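Local coordinates for protein pollen receptor-like kinase 3 (Arabidopsis thaliana, PDB 5WLS) that probably acts as a leucine-rich-repeat receptor-like kinase of pollen, its extracellular domain resembling the SERK family of co-receptors, at residues S93-N99 with R118-N124. Numbering follows the deposited sequence.
Sequences SLLLSNN and RVFLDNN. With NAG (2-acetamido-2-deoxy-beta-D-glucopyranose), chain C.
Leu95 lies in the parallel pairing of strands 93-95 and 118-120, beside Phe120 and against the end of Arg118. Its CB starts on the face shared with Ser93, Arg118 and Phe120. CG then meets Phe120 CG at 4.0 Å, CD1 reaches Phe120 CD2 at 3.8 Å and also touches Arg118 NE, and CD2 lies over one face of the guanidinium, 3.4 Å from Arg118 NH2. That planar group arrives here because the arginine chain bends at chi3 (95°). Leu94 and Val119 occupy the opposite face; just past the strands, the Leu96 and Leu121 side chains lie side by side, meeting through Leu96 CD1 and Leu121 CD2. Leu96 N gives a nearly straight bond to Phe120 O, and farther on Asn98 N still reaches Asp122 O at 3.1 Å, now with side chains bonding alongside. Ser97 OG donates to the syn lone pair of Asp122 OD1 at 2.6 Å. With Asp122 replaced by alanine, the Ser97 hydroxyl would probably lose this acceptor and be free to turn. Asn124 ND2 bonds to Leu96 O at 3.2 Å, with the acceptor close to its amide plane, while Asn124 OD1 takes Phe101 N. This is the asparagine ladder of leucine-rich repeats, repeated where Asn99 ND2 reaches Leu73 O. Asn98 ND2 carries NAG through a covalent bond to C1. Strand 70-72 flanks 93-95 and strand 142-144 flanks 118-120, placing the pair mid-sheet in the solenoid.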
# COMPACT_ATOMS: atom_id res chain seq x y z
N SER A 93 -2.45 5.48 -5.15
CA SER A 93 -3.07 4.96 -3.94
C SER A 93 -2.94 3.44 -3.94
O SER A 93 -3.48 2.77 -4.82
CB SER A 93 -4.53 5.38 -3.86
OG SER A 93 -5.21 4.67 -2.83
N LEU A 94 -2.23 2.92 -2.94
CA LEU A 94 -2.00 1.48 -2.78
C LEU A 94 -2.56 1.07 -1.42
O LEU A 94 -1.91 1.25 -0.38
CB LEU A 94 -0.52 1.14 -2.89
CG LEU A 94 -0.16 -0.33 -2.73
CD1 LEU A 94 -0.90 -1.18 -3.74
CD2 LEU A 94 1.34 -0.52 -2.88
N LEU A 95 -3.77 0.52 -1.43
CA LEU A 95 -4.49 0.15 -0.22
C LEU A 95 -4.62 -1.37 -0.18
O LEU A 95 -5.39 -1.96 -0.95
CB LEU A 95 -5.86 0.82 -0.17
CG LEU A 95 -5.93 2.17 0.55
CD1 LEU A 95 -4.94 3.17 -0.02
CD2 LEU A 95 -7.35 2.72 0.47
N LEU A 96 -3.89 -2.00 0.73
CA LEU A 96 -3.88 -3.45 0.89
C LEU A 96 -4.16 -3.85 2.34
O LEU A 96 -3.59 -4.81 2.82
CB LEU A 96 -2.55 -4.04 0.40
CG LEU A 96 -2.16 -3.76 -1.05
CD1 LEU A 96 -0.76 -4.26 -1.34
CD2 LEU A 96 -3.17 -4.40 -2.01
N SER A 97 -5.00 -3.10 3.07
CA SER A 97 -5.33 -3.36 4.47
C SER A 97 -5.80 -4.78 4.73
O SER A 97 -6.43 -5.43 3.88
CB SER A 97 -6.40 -2.38 4.91
OG SER A 97 -5.88 -1.08 5.16
N ASN A 98 -5.37 -5.29 5.88
CA ASN A 98 -5.74 -6.61 6.39
C ASN A 98 -5.63 -7.69 5.28
O ASN A 98 -6.63 -8.24 4.78
CB ASN A 98 -7.18 -6.64 6.94
CG ASN A 98 -7.63 -5.42 7.59
OD1 ASN A 98 -7.79 -4.48 6.90
ND2 ASN A 98 -8.02 -5.50 8.82
N ASN A 99 -4.42 -7.89 4.76
CA ASN A 99 -4.14 -9.04 3.90
C ASN A 99 -3.04 -9.83 4.59
O ASN A 99 -2.70 -9.55 5.74
CB ASN A 99 -3.76 -8.63 2.46
CG ASN A 99 -4.97 -8.38 1.54
OD1 ASN A 99 -5.71 -9.31 1.18
ND2 ASN A 99 -5.20 -7.12 1.23
N ARG A 118 -0.71 7.68 -1.09
CA ARG A 118 -1.27 6.87 -0.03
C ARG A 118 -0.80 5.43 -0.13
O ARG A 118 -0.90 4.81 -1.20
CB ARG A 118 -2.79 6.92 -0.05
CG ARG A 118 -3.60 8.12 0.47
CD ARG A 118 -4.84 7.52 -0.16
NE ARG A 118 -5.54 6.75 0.85
CZ ARG A 118 -6.84 6.59 1.00
NH1 ARG A 118 -7.72 7.11 0.16
NH2 ARG A 118 -7.24 5.80 1.98
N VAL A 119 -0.26 4.92 0.97
CA VAL A 119 0.22 3.54 1.09
C VAL A 119 -0.31 2.98 2.40
O VAL A 119 0.15 3.37 3.49
CB VAL A 119 1.75 3.46 1.05
CG1 VAL A 119 2.20 2.04 1.30
CG2 VAL A 119 2.27 3.97 -0.29
N PHE A 120 -1.29 2.08 2.32
CA PHE A 120 -1.85 1.39 3.48
C PHE A 120 -1.45 -0.08 3.37
O PHE A 120 -1.98 -0.81 2.52
CB PHE A 120 -3.37 1.55 3.55
CG PHE A 120 -3.83 2.96 3.85
CD1 PHE A 120 -4.87 3.18 4.73
CD2 PHE A 120 -3.25 4.06 3.23
CE1 PHE A 120 -5.31 4.47 5.01
CE2 PHE A 120 -3.67 5.34 3.50
CZ PHE A 120 -4.71 5.55 4.39
N LEU A 121 -0.53 -0.52 4.23
CA LEU A 121 -0.09 -1.91 4.28
C LEU A 121 -0.38 -2.54 5.63
O LEU A 121 0.20 -3.57 5.97
CB LEU A 121 1.40 -2.01 3.95
CG LEU A 121 1.83 -1.44 2.60
CD1 LEU A 121 3.32 -1.67 2.37
CD2 LEU A 121 1.01 -2.04 1.47
N ASP A 122 -1.26 -1.92 6.41
CA ASP A 122 -1.47 -2.33 7.79
C ASP A 122 -1.99 -3.75 7.90
O ASP A 122 -2.73 -4.24 7.03
CB ASP A 122 -2.45 -1.38 8.49
CG ASP A 122 -3.74 -1.21 7.71
OD1 ASP A 122 -3.69 -1.12 6.47
OD2 ASP A 122 -4.82 -1.19 8.35
N ASN A 123 -1.58 -4.43 8.97
CA ASN A 123 -2.13 -5.72 9.38
C ASN A 123 -1.89 -6.82 8.34
O ASN A 123 -2.72 -7.71 8.16
CB ASN A 123 -3.62 -5.60 9.72
CG ASN A 123 -3.86 -4.72 10.92
OD1 ASN A 123 -3.30 -4.94 11.99
ND2 ASN A 123 -4.69 -3.69 10.74
N ASN A 124 -0.75 -6.75 7.66
CA ASN A 124 -0.27 -7.92 6.94
C ASN A 124 0.75 -8.61 7.83
O ASN A 124 0.69 -8.47 9.05
CB ASN A 124 0.32 -7.52 5.58
CG ASN A 124 -0.75 -7.19 4.56
OD1 ASN A 124 -0.88 -7.86 3.54
ND2 ASN A 124 -1.54 -6.15 4.85
C1 NAG C . -8.51 -4.51 9.73
C2 NAG C . -9.60 -3.52 9.34
C3 NAG C . -10.17 -2.83 10.58
C4 NAG C . -10.76 -3.84 11.55
C5 NAG C . -9.72 -4.96 11.82
C6 NAG C . -10.33 -6.18 12.48
C7 NAG C . -9.79 -2.11 7.35
C8 NAG C . -9.18 -1.09 6.51
N2 NAG C . -9.09 -2.50 8.42
O3 NAG C . -11.11 -1.83 10.17
O4 NAG C . -10.95 -3.19 12.81
O5 NAG C . -9.03 -5.44 10.65
O6 NAG C . -11.64 -6.48 12.01
O7 NAG C . -10.90 -2.61 7.08